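Local coordinates for bifunctional protein PutA (Bdellovibrio bacteriovorus, PDB 5UR2) that probably oxidises L-proline to L-glutamate in two steps, through an FAD-dependent proline dehydrogenase and an NAD-dependent L-glutamate gamma-semialdehyde dehydrogenase, at residues Ser196-Ala201 and Asn237-Gln242; Ala201-Ile206 and Lys216-Arg221. One frame throughout, in Å; residues are numbered along the deposited sequence.

Contact 1: residues Ser196-Ala201 and Asn237-Gln242. With P5F (N-propargylglycine-modified flavin adenine dinucleotide), chain F.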
loop_
_atom_site.group_PDB
_atom_site.type_symbol
_atom_site.label_atom_id
_atom_site.label_comp_id
_atom_site.label_asym_id
_atom_site.label_seq_id
_atom_site.Cartn_x
_atom_site.Cartn_y
_atom_site.Cartn_z
ATOM N N SER B 196 -35.764 43.263 9.806
ATOM C CA SER B 196 -34.647 42.439 10.241
ATOM C C SER B 196 -33.501 42.607 9.265
ATOM O O SER B 196 -33.717 42.621 8.048
ATOM C CB SER B 196 -35.029 40.959 10.324
ATOM O OG SER B 196 -35.970 40.744 11.361
ATOM N N VAL B 197 -32.288 42.708 9.814
ATOM C CA VAL B 197 -31.066 43.013 9.087
ATOM C C VAL B 197 -30.005 41.932 9.283
ATOM O O VAL B 197 -29.767 41.489 10.406
ATOM C CB VAL B 197 -30.513 44.383 9.537
ATOM C CG1 VAL B 197 -29.234 44.729 8.781
ATOM C CG2 VAL B 197 -31.559 45.468 9.329
ATOM N N LYS B 198 -29.348 41.537 8.193
ATOM C CA LYS B 198 -28.275 40.538 8.240
ATOM C C LYS B 198 -26.975 41.313 8.244
ATOM O O LYS B 198 -26.675 42.072 7.283
ATOM C CB LYS B 198 -28.369 39.537 7.087
ATOM C CG LYS B 198 -28.721 38.076 7.352
ATOM C CD LYS B 198 -30.156 37.601 7.486
ATOM C CE LYS B 198 -30.410 36.364 8.337
ATOM N NZ LYS B 198 -31.785 35.902 8.559
ATOM N N MET B 199 -26.184 41.168 9.301
ATOM C CA MET B 199 -25.002 42.001 9.478
ATOM C C MET B 199 -23.958 41.832 8.368
ATOM O O MET B 199 -23.490 42.818 7.802
ATOM C CB MET B 199 -24.332 41.713 10.831
ATOM C CG MET B 199 -23.213 42.714 11.165
ATOM S SD MET B 199 -22.283 42.342 12.656
ATOM C CE MET B 199 -21.440 40.820 12.175
ATOM N N THR B 200 -23.575 40.592 8.050
ATOM C CA THR B 200 -22.516 40.420 7.062
ATOM C C THR B 200 -22.924 40.853 5.662
ATOM O O THR B 200 -22.057 40.967 4.797
ATOM C CB THR B 200 -22.049 38.977 7.029
ATOM O OG1 THR B 200 -23.091 38.160 6.470
ATOM C CG2 THR B 200 -21.722 38.541 8.448
ATOM N N ALA B 201 -24.207 41.102 5.411
ATOM C CA ALA B 201 -24.586 41.620 4.109
ATOM C C ALA B 201 -24.164 43.069 3.907
ATOM O O ALA B 201 -24.193 43.546 2.770
ATOM C CB ALA B 201 -26.090 41.492 3.913
ATOM N N ASN B 237 -34.330 44.839 13.972
ATOM C CA ASN B 237 -33.810 43.618 14.562
ATOM C C ASN B 237 -32.560 43.180 13.808
ATOM O O ASN B 237 -32.563 43.130 12.574
ATOM C CB ASN B 237 -34.865 42.508 14.536
ATOM C CG ASN B 237 -34.510 41.362 15.451
ATOM O OD1 ASN B 237 -33.696 40.509 15.098
ATOM N ND2 ASN B 237 -35.108 41.342 16.638
ATOM N N LEU B 238 -31.496 42.870 14.545
ATOM C CA LEU B 238 -30.257 42.374 13.959
ATOM C C LEU B 238 -30.297 40.858 14.051
ATOM O O LEU B 238 -30.407 40.311 15.159
ATOM C CB LEU B 238 -29.033 42.939 14.686
ATOM C CG LEU B 238 -27.665 42.635 14.053
ATOM C CD1 LEU B 238 -27.611 43.207 12.636
ATOM C CD2 LEU B 238 -26.510 43.172 14.891
ATOM N N ASP B 239 -30.275 40.186 12.893
ATOM C CA ASP B 239 -30.288 38.728 12.894
ATOM C C ASP B 239 -28.953 38.179 13.392
ATOM O O ASP B 239 -27.960 38.899 13.538
ATOM C CB ASP B 239 -30.623 38.166 11.505
ATOM C CG ASP B 239 -32.109 38.345 11.128
ATOM O OD1 ASP B 239 -32.963 38.483 12.030
ATOM O OD2 ASP B 239 -32.436 38.322 9.925
ATOM N N MET B 240 -28.933 36.876 13.657
ATOM C CA MET B 240 -27.710 36.190 14.051
ATOM C C MET B 240 -27.384 35.143 13.010
ATOM O O MET B 240 -28.208 34.259 12.730
ATOM C CB MET B 240 -27.827 35.532 15.423
ATOM C CG MET B 240 -26.494 34.981 15.881
ATOM S SD MET B 240 -25.260 36.270 16.077
ATOM C CE MET B 240 -25.843 36.972 17.625
ATOM N N GLU B 241 -26.175 35.232 12.466
ATOM C CA GLU B 241 -25.712 34.328 11.421
ATOM C C GLU B 241 -24.860 33.217 12.032
ATOM O O GLU B 241 -25.078 32.834 13.189
ATOM C CB GLU B 241 -24.953 35.125 10.348
ATOM C CG GLU B 241 -25.859 36.120 9.628
ATOM C CD GLU B 241 -25.095 37.253 8.942
ATOM O OE1 GLU B 241 -24.582 38.136 9.660
ATOM O OE2 GLU B 241 -25.024 37.275 7.686
ATOM N N GLN B 242 -23.897 32.696 11.270
ATOM C CA GLN B 242 -23.139 31.518 11.678
ATOM C C GLN B 242 -22.214 31.820 12.860
ATOM O O GLN B 242 -21.959 32.973 13.224
ATOM C CB GLN B 242 -22.332 30.957 10.504
ATOM C CG GLN B 242 -21.290 31.896 9.967
ATOM C CD GLN B 242 -21.841 32.873 8.927
ATOM O OE1 GLN B 242 -23.041 32.857 8.582
ATOM N NE2 GLN B 242 -20.961 33.738 8.428
HETATM P PA P5F F . -37.839 22.442 16.532
HETATM O O1A P5F F . -38.487 22.307 17.952
HETATM O O2A P5F F . -38.022 21.347 15.604
HETATM O O5B P5F F . -36.339 22.559 16.526
HETATM C C5B P5F F . -35.497 22.326 15.403
HETATM C C4B P5F F . -34.103 22.889 15.718
HETATM O O4B P5F F . -33.378 22.114 16.643
HETATM C C3B P5F F . -33.160 23.049 14.561
HETATM O O3B P5F F . -33.441 24.157 13.795
HETATM C C2B P5F F . -31.848 23.146 15.231
HETATM O O2B P5F F . -31.663 24.441 15.689
HETATM C C1B P5F F . -32.005 22.235 16.396
HETATM N N9A P5F F . -31.476 20.911 16.191
HETATM C C8A P5F F . -31.818 19.998 15.202
HETATM N N7A P5F F . -31.106 18.880 15.390
HETATM C C5A P5F F . -30.287 19.015 16.513
HETATM C C6A P5F F . -29.347 18.212 17.155
HETATM N N6A P5F F . -29.061 16.890 16.673
HETATM N N1A P5F F . -28.689 18.663 18.240
HETATM C C2A P5F F . -28.926 19.897 18.734
HETATM N N3A P5F F . -29.820 20.718 18.111
HETATM C C4A P5F F . -30.506 20.321 17.032
HETATM N N1 P5F F . -32.126 30.942 13.127
HETATM C C2 P5F F . -30.826 31.543 13.308
HETATM O O2 P5F F . -29.760 30.717 13.584
HETATM N N3 P5F F . -30.647 32.961 13.213
HETATM C C4 P5F F . -31.725 33.838 12.935
HETATM O O4 P5F F . -31.479 35.215 12.857
HETATM C C4X P5F F . -33.096 33.205 12.734
HETATM N N5 P5F F . -34.250 33.995 12.310
HETATM C C5X P5F F . -35.573 33.396 12.573
HETATM C C6 P5F F . -36.775 34.276 12.706
HETATM C C7 P5F F . -38.031 33.711 13.044
HETATM C C7M P5F F . -39.238 34.613 13.178
HETATM C C8 P5F F . -38.158 32.306 13.262
HETATM C C8M P5F F . -39.476 31.672 13.627
HETATM C C9 P5F F . -37.025 31.467 13.141
HETATM C C9A P5F F . -35.702 32.051 12.782
HETATM N N10 P5F F . -34.527 31.183 12.679
HETATM C C10 P5F F . -33.246 31.814 12.833
HETATM C "C1'" P5F F . -34.622 29.703 12.616
HETATM C "C2'" P5F F . -34.764 29.066 13.999
HETATM O "O2'" P5F F . -33.581 29.234 14.682
HETATM C "C3'" P5F F . -35.135 27.581 13.990
HETATM O "O3'" P5F F . -34.125 26.882 13.365
HETATM C "C4'" P5F F . -36.438 27.246 13.278
HETATM O "O4'" P5F F . -37.262 28.355 13.389
HETATM C "C5'" P5F F . -37.116 25.935 13.721
HETATM O "O5'" P5F F . -37.056 25.702 15.115
HETATM P P P5F F . -38.264 25.114 16.023
HETATM O O1P P5F F . -38.316 25.534 17.542
HETATM O O2P P5F F . -39.498 25.482 15.116
HETATM O O3P P5F F . -38.281 23.524 15.613
HETATM C C21 P5F F . -33.306 34.512 9.925
HETATM C C22 P5F F . -33.818 34.356 11.165
HETATM C C23 P5F F . -31.946 35.196 9.701
#
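In the flavin site of the proline dehydrogenase barrel, Lys198 and Asp239 lie at the C-terminal ends of the neighbouring parallel strands 194-197 and 235-238 and meet at the inactivated cofactor. Two backbone bonds fix the register: Val197 N donates to Asn237 O at 2.8 Å, and Asp239 N donates to Val197 O at 2.9 Å. Farther along, the pairing passes to side chains. Lys198, bent at its second torsion (chi2 84°), crosses the Asp239 carboxylate at a slant; Lys198 NZ lies 2.9 Å from Asp239 OD2 and 1.4 Å from P5F C23, a covalent bond. The other carboxylate oxygen, Asp239 OD1, makes a salt bridge to Arg300, while Lys198 NZ is also hydrogen-bonded to Tyr403 OH. Next along the chain, Met240 holds the flavin at O4 and N3 through two backbone hydrogen bonds: Met240 N donates to P5F O4 at 3.1 Å, and P5F N3 donates to Met240 O at 2.8 Å. Farther from the flavin, the Glu241 and Thr200 side chains approach from opposite directions. Thr200 N reaches the syn lone pair of Glu241 OE1 over 3.1 Å, nearly straight at 168°, while Thr200 OG1 to Glu241 OE2, modelled at 2.4 Å, is too short to be taken at face value. The covalent link between Lys198 and the modified flavin is what mechanism-based inactivation by N-propargylglycine leaves behind: the inhibitor's remnant bridges enzyme and cofactor, anchoring the flavin to the barrel through the lysine.

Contact 2: residues Ala201-Ile206 and Lys216-Arg221; sequences ALYSQI and KILKDR
The Tyr203 ring stands against helix 211-232 with Ile217 over one face. Ile217 CG2 sits 3.5 Å from the ring centroid and 3° off the normal, a CH-pi contact almost exactly centred, and the six ring carbons lie at nearly equal distances from this methyl. The other branch of Ile217 runs on toward the phenol end, where Ile217 CD1 comes within 3.6 Å of Tyr203 CZ. On the opposite face lies the backbone N of Gln205, so the chain curls round its own tyrosine. CG of Tyr203 is anti to the backbone N, which carries the ring out toward the helix. Leu218 CD2 lies at the ring edge, 3.8 Å from Tyr203 CB, and also meets Ile206 CD1 at 3.7 Å; the Ile206 and Leu218 side chains cross at about a right angle. The guanidinium of Arg221 is turned 83° from the ring plane. A bend at chi2 (-77°) folds this side chain back, and Arg221 NH1 donates to Leu202 O over 3.0 Å, in the carbonyl plane. The same nitrogen makes a salt bridge to Glu152, so the NH1 nitrogen joins the loop to helix 152-173. Leu202 touches Tyr158 and Ser159 of that helix, whereas Leu218 and Ile206 pack on Leu248 of helix 246-257, leaving the loop and helix 211-232 flanked by both neighbouring barrel helices.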
loop_
_atom_site.group_PDB
_atom_site.type_symbol
_atom_site.label_atom_id
_atom_site.label_comp_id
_atom_site.label_asym_id
_atom_site.label_seq_id
_atom_site.Cartn_x
_atom_site.Cartn_y
_atom_site.Cartn_z
ATOM N N ALA B 201 -24.207 41.102 5.411
ATOM C CA ALA B 201 -24.586 41.620 4.109
ATOM C C ALA B 201 -24.164 43.069 3.907
ATOM O O ALA B 201 -24.193 43.546 2.770
ATOM C CB ALA B 201 -26.090 41.492 3.913
ATOM N N LEU B 202 -23.765 43.765 4.968
ATOM C CA LEU B 202 -23.414 45.174 4.892
ATOM C C LEU B 202 -21.933 45.435 4.655
ATOM O O LEU B 202 -21.556 46.596 4.477
ATOM C CB LEU B 202 -23.826 45.894 6.171
ATOM C CG LEU B 202 -25.330 45.964 6.330
ATOM C CD1 LEU B 202 -25.692 46.368 7.745
ATOM C CD2 LEU B 202 -25.826 46.973 5.333
ATOM N N TYR B 203 -21.088 44.412 4.656
ATOM C CA TYR B 203 -19.654 44.630 4.486
ATOM C C TYR B 203 -19.031 43.341 3.978
ATOM O O TYR B 203 -19.271 42.278 4.557
ATOM C CB TYR B 203 -19.008 45.060 5.814
ATOM C CG TYR B 203 -17.491 45.272 5.777
ATOM C CD1 TYR B 203 -16.882 45.979 4.747
ATOM C CD2 TYR B 203 -16.674 44.776 6.797
ATOM C CE1 TYR B 203 -15.496 46.184 4.731
ATOM C CE2 TYR B 203 -15.290 44.977 6.791
ATOM C CZ TYR B 203 -14.713 45.676 5.751
ATOM O OH TYR B 203 -13.355 45.868 5.739
ATOM N N SER B 204 -18.204 43.434 2.931
ATOM C CA SER B 204 -17.695 42.235 2.274
ATOM C C SER B 204 -16.324 41.781 2.770
ATOM O O SER B 204 -15.880 40.695 2.376
ATOM C CB SER B 204 -17.601 42.453 0.758
ATOM O OG SER B 204 -16.461 43.238 0.435
ATOM N N GLN B 205 -15.627 42.576 3.586
ATOM C CA GLN B 205 -14.258 42.250 3.979
ATOM C C GLN B 205 -14.092 42.107 5.492
ATOM O O GLN B 205 -13.116 42.587 6.079
ATOM C CB GLN B 205 -13.277 43.283 3.429
ATOM C CG GLN B 205 -13.352 43.457 1.910
ATOM C CD GLN B 205 -13.119 42.160 1.129
ATOM O OE1 GLN B 205 -12.134 41.444 1.338
ATOM N NE2 GLN B 205 -14.022 41.870 0.205
ATOM N N ILE B 206 -15.020 41.424 6.153
ATOM C CA ILE B 206 -14.836 41.155 7.576
ATOM C C ILE B 206 -13.598 40.295 7.778
ATOM O O ILE B 206 -13.409 39.276 7.103
ATOM C CB ILE B 206 -16.088 40.495 8.161
ATOM C CG1 ILE B 206 -17.252 41.488 8.120
ATOM C CG2 ILE B 206 -15.810 39.997 9.577
ATOM C CD1 ILE B 206 -18.594 40.855 8.462
ATOM N N LYS B 216 -15.538 48.273 13.881
ATOM C CA LYS B 216 -15.844 49.674 13.612
ATOM C C LYS B 216 -16.552 49.833 12.270
ATOM O O LYS B 216 -17.501 50.617 12.154
ATOM C CB LYS B 216 -14.576 50.524 13.659
ATOM C CG LYS B 216 -14.802 51.976 13.199
ATOM C CD LYS B 216 -13.497 52.758 13.178
ATOM C CE LYS B 216 -13.464 53.752 12.013
ATOM N NZ LYS B 216 -14.577 54.734 12.066
ATOM N N ILE B 217 -16.099 49.110 11.241
ATOM C CA ILE B 217 -16.735 49.234 9.930
ATOM C C ILE B 217 -18.162 48.700 9.973
ATOM O O ILE B 217 -19.086 49.331 9.440
ATOM C CB ILE B 217 -15.895 48.528 8.844
ATOM C CG1 ILE B 217 -14.583 49.273 8.616
ATOM C CG2 ILE B 217 -16.681 48.393 7.535
ATOM C CD1 ILE B 217 -13.588 48.521 7.732
ATOM N N LEU B 218 -18.370 47.539 10.610
ATOM C CA LEU B 218 -19.717 46.981 10.708
ATOM C C LEU B 218 -20.659 47.948 11.423
ATOM O O LEU B 218 -21.775 48.201 10.959
ATOM C CB LEU B 218 -19.682 45.621 11.414
ATOM C CG LEU B 218 -19.037 44.510 10.576
ATOM C CD1 LEU B 218 -18.699 43.286 11.421
ATOM C CD2 LEU B 218 -19.939 44.134 9.433
ATOM N N LYS B 219 -20.212 48.518 12.542
ATOM C CA LYS B 219 -21.017 49.507 13.247
ATOM C C LYS B 219 -21.328 50.704 12.362
ATOM O O LYS B 219 -22.458 51.206 12.367
ATOM C CB LYS B 219 -20.301 49.964 14.522
ATOM C CG LYS B 219 -20.278 48.920 15.620
ATOM C CD LYS B 219 -19.177 49.167 16.655
ATOM C CE LYS B 219 -19.452 50.397 17.506
ATOM N NZ LYS B 219 -18.361 50.599 18.506
ATOM N N ASP B 220 -20.334 51.174 11.591
ATOM C CA ASP B 220 -20.561 52.322 10.718
ATOM C C ASP B 220 -21.617 52.011 9.665
ATOM O O ASP B 220 -22.404 52.884 9.299
ATOM C CB ASP B 220 -19.261 52.761 10.025
ATOM C CG ASP B 220 -18.253 53.380 10.977
ATOM O OD1 ASP B 220 -18.633 53.691 12.119
ATOM O OD2 ASP B 220 -17.087 53.587 10.561
ATOM N N ARG B 221 -21.646 50.776 9.159
ATOM C CA ARG B 221 -22.623 50.454 8.127
ATOM C C ARG B 221 -24.011 50.260 8.715
ATOM O O ARG B 221 -25.005 50.604 8.063
ATOM C CB ARG B 221 -22.189 49.205 7.361
ATOM C CG ARG B 221 -20.774 49.271 6.791
ATOM C CD ARG B 221 -20.696 50.120 5.546
ATOM N NE ARG B 221 -19.321 50.299 5.065
ATOM C CZ ARG B 221 -18.696 49.510 4.193
ATOM N NH1 ARG B 221 -19.300 48.445 3.691
ATOM N NH2 ARG B 221 -17.453 49.790 3.820
#

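In the fold
From the N terminus, strand 194-197 leads into the loop 201-206, then helix 211-232, then strand 235-238: one beta-alpha-beta unit, the second and third strands of the eight-stranded proline dehydrogenase barrel. Contact 2 closes the shorter loop, with 9 residues between its segments; apart from the shared Ala201, it falls within the 35 residues between the segments of contact 1, so the two nest without crossing. Contact 1 joins strand to strand at the flavin, and contact 2 joins the connecting loop to its own helix. Their centres are 11 Å apart, and Met199 CE meets Leu218 CD1 at 3.8 Å and Val197 CG1 meets Leu202 CD1 at 4.0 Å, so the strand packs on the loop, and the turn after it on the outer helix.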